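Local coordinates for protein pyruvate kinase (Pyrobaculum aerophilum, PDB 3QTG) that catalyses the last step of glycolysis, the interconversion of phosphoenolpyruvate and ADP with pyruvate and ATP, as a homotetramer that uses a divalent metal cation, at residues L290-Q295 / L321-A326; S358-A363 / I390-P395. One frame throughout, in Å; residues are numbered along the deposited sequence.

Contact 1: L290-Q295 / L321-A326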
loop_
_atom_site.group_PDB
_atom_site.type_symbol
_atom_site.label_atom_id
_atom_site.label_comp_id
_atom_site.label_asym_id
_atom_site.label_seq_id
_atom_site.Cartn_x
_atom_site.Cartn_y
_atom_site.Cartn_z
ATOM N N LEU A 290 -34.905 9.589 -11.488
ATOM C CA LEU A 290 -34.451 8.281 -11.047
ATOM C C LEU A 290 -35.373 7.182 -11.565
ATOM O O LEU A 290 -34.906 6.183 -12.113
ATOM C CB LEU A 290 -34.295 8.243 -9.517
ATOM C CG LEU A 290 -33.168 9.120 -8.957
ATOM C CD1 LEU A 290 -33.388 9.384 -7.496
ATOM C CD2 LEU A 290 -31.750 8.556 -9.229
ATOM N N LEU A 291 -36.683 7.370 -11.373
ATOM C CA LEU A 291 -37.687 6.389 -11.787
ATOM C C LEU A 291 -38.760 7.092 -12.605
ATOM O O LEU A 291 -39.965 6.866 -12.442
ATOM C CB LEU A 291 -38.277 5.659 -10.570
ATOM C CG LEU A 291 -37.299 4.849 -9.697
ATOM C CD1 LEU A 291 -37.970 4.341 -8.426
ATOM C CD2 LEU A 291 -36.698 3.677 -10.479
ATOM N N ASP A 292 -38.295 7.945 -13.509
ATOM C CA ASP A 292 -39.158 8.847 -14.245
ATOM C C ASP A 292 -40.288 8.173 -15.046
ATOM O O ASP A 292 -41.420 8.657 -15.026
ATOM C CB ASP A 292 -38.330 9.771 -15.133
ATOM C CG ASP A 292 -38.868 11.180 -15.138
ATOM O OD1 ASP A 292 -39.070 11.747 -14.030
ATOM O OD2 ASP A 292 -39.109 11.709 -16.250
ATOM N N SER A 293 -39.991 7.062 -15.725
ATOM C CA SER A 293 -41.015 6.350 -16.491
ATOM C C SER A 293 -42.201 5.931 -15.610
ATOM O O SER A 293 -43.300 5.670 -16.112
ATOM C CB SER A 293 -40.426 5.127 -17.198
ATOM O OG SER A 293 -40.282 4.050 -16.289
ATOM N N MET A 294 -41.987 5.896 -14.299
ATOM C CA MET A 294 -42.996 5.386 -13.368
ATOM C C MET A 294 -44.155 6.348 -13.084
ATOM O O MET A 294 -45.098 5.995 -12.369
ATOM C CB MET A 294 -42.346 4.912 -12.071
ATOM C CG MET A 294 -41.516 3.659 -12.245
ATOM S SD MET A 294 -41.148 2.893 -10.663
ATOM C CE MET A 294 -42.722 2.123 -10.277
ATOM N N GLN A 295 -44.078 7.552 -13.640
ATOM C CA GLN A 295 -45.210 8.476 -13.649
ATOM C C GLN A 295 -46.396 7.860 -14.410
ATOM O O GLN A 295 -47.556 8.128 -14.079
ATOM C CB GLN A 295 -44.821 9.820 -14.283
ATOM C CG GLN A 295 -43.789 10.607 -13.496
ATOM C CD GLN A 295 -43.484 11.943 -14.135
ATOM O OE1 GLN A 295 -44.289 12.870 -14.062
ATOM N NE2 GLN A 295 -42.309 12.057 -14.752
ATOM N N LEU A 321 -36.907 10.909 -4.873
ATOM C CA LEU A 321 -37.925 10.895 -5.920
ATOM C C LEU A 321 -38.676 12.214 -5.927
ATOM O O LEU A 321 -39.000 12.760 -4.865
ATOM C CB LEU A 321 -38.901 9.739 -5.692
ATOM C CG LEU A 321 -38.322 8.320 -5.597
ATOM C CD1 LEU A 321 -39.423 7.266 -5.460
ATOM C CD2 LEU A 321 -37.421 8.014 -6.789
ATOM N N THR A 322 -38.959 12.732 -7.123
ATOM C CA THR A 322 -39.687 13.987 -7.239
ATOM C C THR A 322 -41.062 13.780 -7.883
ATOM O O THR A 322 -42.003 13.416 -7.177
ATOM C CB THR A 322 -38.826 15.105 -7.883
ATOM O OG1 THR A 322 -38.269 14.635 -9.115
ATOM C CG2 THR A 322 -37.674 15.469 -6.943
ATOM N N ASN A 323 -41.173 13.985 -9.199
ATOM C CA ASN A 323 -42.444 13.818 -9.933
ATOM C C ASN A 323 -43.065 12.449 -9.796
ATOM O O ASN A 323 -44.304 12.326 -9.775
ATOM C CB ASN A 323 -42.240 14.076 -11.408
ATOM C CG ASN A 323 -41.550 15.386 -11.678
ATOM O OD1 ASN A 323 -40.470 15.406 -12.275
ATOM N ND2 ASN A 323 -42.156 16.488 -11.241
ATOM N N GLU A 324 -42.196 11.433 -9.725
ATOM C CA GLU A 324 -42.559 10.019 -9.595
ATOM C C GLU A 324 -43.554 9.787 -8.471
ATOM O O GLU A 324 -44.369 8.862 -8.531
ATOM C CB GLU A 324 -41.312 9.151 -9.299
ATOM C CG GLU A 324 -40.201 9.205 -10.326
ATOM C CD GLU A 324 -39.095 10.198 -9.998
ATOM O OE1 GLU A 324 -39.383 11.266 -9.410
ATOM O OE2 GLU A 324 -37.924 9.917 -10.343
ATOM N N THR A 325 -43.458 10.602 -7.428
ATOM C CA THR A 325 -44.350 10.487 -6.277
ATOM C C THR A 325 -45.276 11.704 -6.121
ATOM O O THR A 325 -46.396 11.572 -5.633
ATOM C CB THR A 325 -43.560 10.227 -4.957
ATOM O OG1 THR A 325 -42.719 11.349 -4.660
ATOM C CG2 THR A 325 -42.701 8.941 -5.061
ATOM N N ALA A 326 -44.808 12.876 -6.548
ATOM C CA ALA A 326 -45.548 14.119 -6.366
ATOM C C ALA A 326 -46.818 14.170 -7.232
ATOM O O ALA A 326 -47.899 14.491 -6.733
ATOM C CB ALA A 326 -44.658 15.329 -6.648
HETATM O O HOH W 1 -45.890 7.671 -10.461
#

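Contact 2: S358-A363 / I390-P395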
loop_
_atom_site.group_PDB
_atom_site.type_symbol
_atom_site.label_atom_id
_atom_site.label_comp_id
_atom_site.label_asym_id
_atom_site.label_seq_id
_atom_site.Cartn_x
_atom_site.Cartn_y
_atom_site.Cartn_z
ATOM N N SER A 358 -8.332 15.113 15.076
ATOM C CA SER A 358 -8.195 13.930 15.902
ATOM C C SER A 358 -9.489 13.145 15.967
ATOM O O SER A 358 -9.475 11.925 16.017
ATOM C CB SER A 358 -7.799 14.337 17.322
ATOM O OG SER A 358 -6.428 14.107 17.497
ATOM N N ARG A 359 -10.601 13.858 16.007
ATOM C CA ARG A 359 -11.902 13.214 16.074
ATOM C C ARG A 359 -12.191 12.395 14.823
ATOM O O ARG A 359 -12.796 11.324 14.915
ATOM C CB ARG A 359 -12.999 14.233 16.360
ATOM C CG ARG A 359 -12.972 14.743 17.794
ATOM C CD ARG A 359 -13.979 15.874 18.010
ATOM N NE ARG A 359 -13.508 17.097 17.366
ATOM C CZ ARG A 359 -14.297 18.038 16.846
ATOM N NH1 ARG A 359 -15.619 17.927 16.907
ATOM N NH2 ARG A 359 -13.756 19.113 16.274
ATOM N N ASP A 360 -11.736 12.897 13.673
ATOM C CA ASP A 360 -11.814 12.175 12.401
ATOM C C ASP A 360 -11.028 10.872 12.470
ATOM O O ASP A 360 -11.551 9.840 12.083
ATOM C CB ASP A 360 -11.287 13.022 11.233
ATOM C CG ASP A 360 -12.296 14.088 10.744
ATOM O OD1 ASP A 360 -13.505 14.068 11.121
ATOM O OD2 ASP A 360 -11.847 14.962 9.964
ATOM N N ARG A 361 -9.779 10.930 12.955
ATOM C CA ARG A 361 -8.933 9.737 13.109
ATOM C C ARG A 361 -9.602 8.741 14.050
ATOM O O ARG A 361 -9.650 7.569 13.742
ATOM C CB ARG A 361 -7.516 10.085 13.591
ATOM C CG ARG A 361 -6.878 11.184 12.765
ATOM C CD ARG A 361 -5.382 11.407 13.054
ATOM N NE ARG A 361 -4.847 12.369 12.094
ATOM C CZ ARG A 361 -4.255 12.031 10.948
ATOM N NH1 ARG A 361 -4.093 10.743 10.621
ATOM N NH2 ARG A 361 -3.819 12.989 10.129
ATOM N N PHE A 362 -10.166 9.218 15.158
ATOM C CA PHE A 362 -10.923 8.350 16.078
ATOM C C PHE A 362 -12.066 7.621 15.358
ATOM O O PHE A 362 -12.180 6.385 15.452
ATOM C CB PHE A 362 -11.474 9.160 17.263
ATOM C CG PHE A 362 -12.369 8.371 18.206
ATOM C CD1 PHE A 362 -11.823 7.539 19.171
ATOM C CD2 PHE A 362 -13.752 8.495 18.140
ATOM C CE1 PHE A 362 -12.634 6.840 20.056
ATOM C CE2 PHE A 362 -14.578 7.808 19.005
ATOM C CZ PHE A 362 -14.016 6.965 19.977
ATOM N N ALA A 363 -12.901 8.379 14.636
ATOM C CA ALA A 363 -14.096 7.806 13.973
ATOM C C ALA A 363 -13.736 6.803 12.862
ATOM O O ALA A 363 -14.300 5.715 12.793
ATOM C CB ALA A 363 -15.021 8.904 13.456
ATOM N N ILE A 390 -19.112 9.351 12.021
ATOM C CA ILE A 390 -18.988 7.924 11.738
ATOM C C ILE A 390 -19.508 7.612 10.343
ATOM O O ILE A 390 -18.828 6.920 9.576
ATOM C CB ILE A 390 -19.692 7.032 12.814
ATOM C CG1 ILE A 390 -18.795 6.912 14.060
ATOM C CG2 ILE A 390 -19.996 5.630 12.255
ATOM C CD1 ILE A 390 -19.554 6.661 15.326
ATOM N N ALA A 391 -20.700 8.127 10.029
ATOM C CA ALA A 391 -21.348 7.874 8.736
ATOM C C ALA A 391 -20.507 8.250 7.535
ATOM O O ALA A 391 -20.549 7.567 6.505
ATOM C CB ALA A 391 -22.721 8.560 8.657
ATOM N N LYS A 392 -19.743 9.332 7.648
ATOM C CA LYS A 392 -19.009 9.823 6.471
ATOM C C LYS A 392 -17.907 8.874 6.058
ATOM O O LYS A 392 -17.425 8.957 4.934
ATOM C CB LYS A 392 -18.455 11.234 6.675
ATOM C CG LYS A 392 -17.275 11.331 7.602
ATOM C CD LYS A 392 -16.958 12.780 7.906
ATOM C CE LYS A 392 -15.562 12.873 8.481
ATOM N NZ LYS A 392 -15.265 14.253 8.883
ATOM N N PHE A 393 -17.504 7.979 6.971
ATOM C CA PHE A 393 -16.500 6.974 6.631
ATOM C C PHE A 393 -17.150 5.732 6.087
ATOM O O PHE A 393 -16.467 4.750 5.863
ATOM C CB PHE A 393 -15.572 6.649 7.820
ATOM C CG PHE A 393 -14.691 7.806 8.210
ATOM C CD1 PHE A 393 -13.561 8.123 7.460
ATOM C CD2 PHE A 393 -15.021 8.604 9.301
ATOM C CE1 PHE A 393 -12.760 9.211 7.818
ATOM C CE2 PHE A 393 -14.232 9.667 9.663
ATOM C CZ PHE A 393 -13.091 9.964 8.918
ATOM N N ARG A 394 -18.471 5.772 5.885
ATOM C CA ARG A 394 -19.178 4.728 5.134
ATOM C C ARG A 394 -19.076 3.323 5.762
ATOM O O ARG A 394 -18.645 2.358 5.110
ATOM C CB ARG A 394 -18.761 4.735 3.649
ATOM C CG ARG A 394 -19.217 6.009 2.871
ATOM C CD ARG A 394 -20.731 6.143 2.915
ATOM N NE ARG A 394 -21.317 7.219 2.094
ATOM C CZ ARG A 394 -21.681 8.399 2.570
ATOM N NH1 ARG A 394 -21.461 8.653 3.845
ATOM N NH2 ARG A 394 -22.253 9.330 1.776
ATOM N N PRO A 395 -19.513 3.196 7.032
ATOM C CA PRO A 395 -19.604 1.837 7.621
ATOM C C PRO A 395 -20.571 0.995 6.792
ATOM O O PRO A 395 -21.526 1.545 6.219
ATOM C CB PRO A 395 -20.183 2.095 9.009
ATOM C CG PRO A 395 -20.895 3.504 8.853
ATOM C CD PRO A 395 -19.996 4.245 7.949
#

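Contact 1: L290-Q295 / L321-A326
Leu321 brings its CD2 methyl against two successive leucines of 290-295: CD2 lies 4.2 Å from Leu290 CB and 4.1 Å from Leu291 CD1. Branched aliphatic chains suit this buried place, where the loop after the seventh barrel strand, 284-287, passes the end of the eighth, 318-321. Thr322 follows at the N-cap of helix 323-326 and leaves its backbone N-H to a carboxylate two residues on. Asn323 begins the helix and meets Gln295 without a hydrogen bond; the end of the extended glutamine chain lies against the asparagine's CB, Gln295 OE1 coming to 3.6 Å from Asn323 CB, with the two amide planes only 22° apart. Glu324 does most of the work. Its CG packs against the carbonyl of Leu291, and a bend at chi2 (96°) turns the carboxylate back toward the backbone N-H groups of the loop. Glu324 OE2 accepts from Leu290 N at 3.2 Å, nearly along the C-O axis. Glu324 OE2 also accepts from Leu291 N at 3.0 Å, on the anti lone pair and almost straight (167°). The other oxygen, Glu324 OE1, takes Thr322 N at 2.7 Å from its syn side, somewhat out of plane. An alanine in place of Glu324 would probably leave all three N-H groups without this acceptor and set the loop free to shift against the helix. A water bridges the backbone carbonyls of the two segments, donating to Met294 O and to Glu324 O. The chemistry therefore amounts to one buried carboxylate serving backbone donors from two consecutive barrel loops, its rotation fixed by bonds to both oxygens.

Contact 2: S358-A363 / I390-P395
Ala363 and Phe393 meet where helix 358-373 runs beside the turn that follows helix 385-391. The alanine methyl points at the other segment, and its CB sits 3.9 Å from Phe393 CE2 and 4.3 Å from Ile390 CG1; so small a side chain lets the backbones close to 5.4 Å between the CA atoms of Ala363 and Ile390. Phe393 brings the CE2-CZ side of its ring to the same helix, CZ reaching 3.5 Å from Asp360 O, and fills the region beside the alanine with apolar surface that extends to Val367. One turn earlier Asp360 supplies the polar half. Lys392 sets out with CG between its backbone N and carbonyl carbon (chi1 73°), then runs extended across the aspartate at about a right angle, and its NZ forms a salt bridge of 2.9 Å to Asp360 OD1 from above the carboxylate plane. Arg389 shares that oxygen in a second salt bridge, while OD2 accepts from Gln356 N, so the buried acid has several mates. A type I turn, Ala391 to Arg394, delivers lysine and phenylalanine together. Such packing of a helix against the turn that ends its neighbour belongs to the alpha/beta domain of pyruvate kinase, where helix 385-391 forms the connection of a beta-alpha-beta crossover between parallel strands 376-380 and 399-403.

Contact 1 belongs to the barrel and contact 2 to the alpha/beta domain; their centres lie 34 Å apart, on opposite sides of the chain's centre, and their nearest atoms are about 14 Å from each other. Only contact 1 borders the catalytic region: the side chain of Asn323 is about 6 Å from those of His51 and Thr288, inferred by similarity to bind ATP and substrate respectively. Contact 2 is remote from these sites; helix 358-373, which carries one half of it, also borders a second subunit, Phe362 packing on Val459 of that subunit. A link between domains comes through Arg394, whose salt bridge ties 390-395 to Asp317, just before strand 318-321, whose last residue opens 321-326.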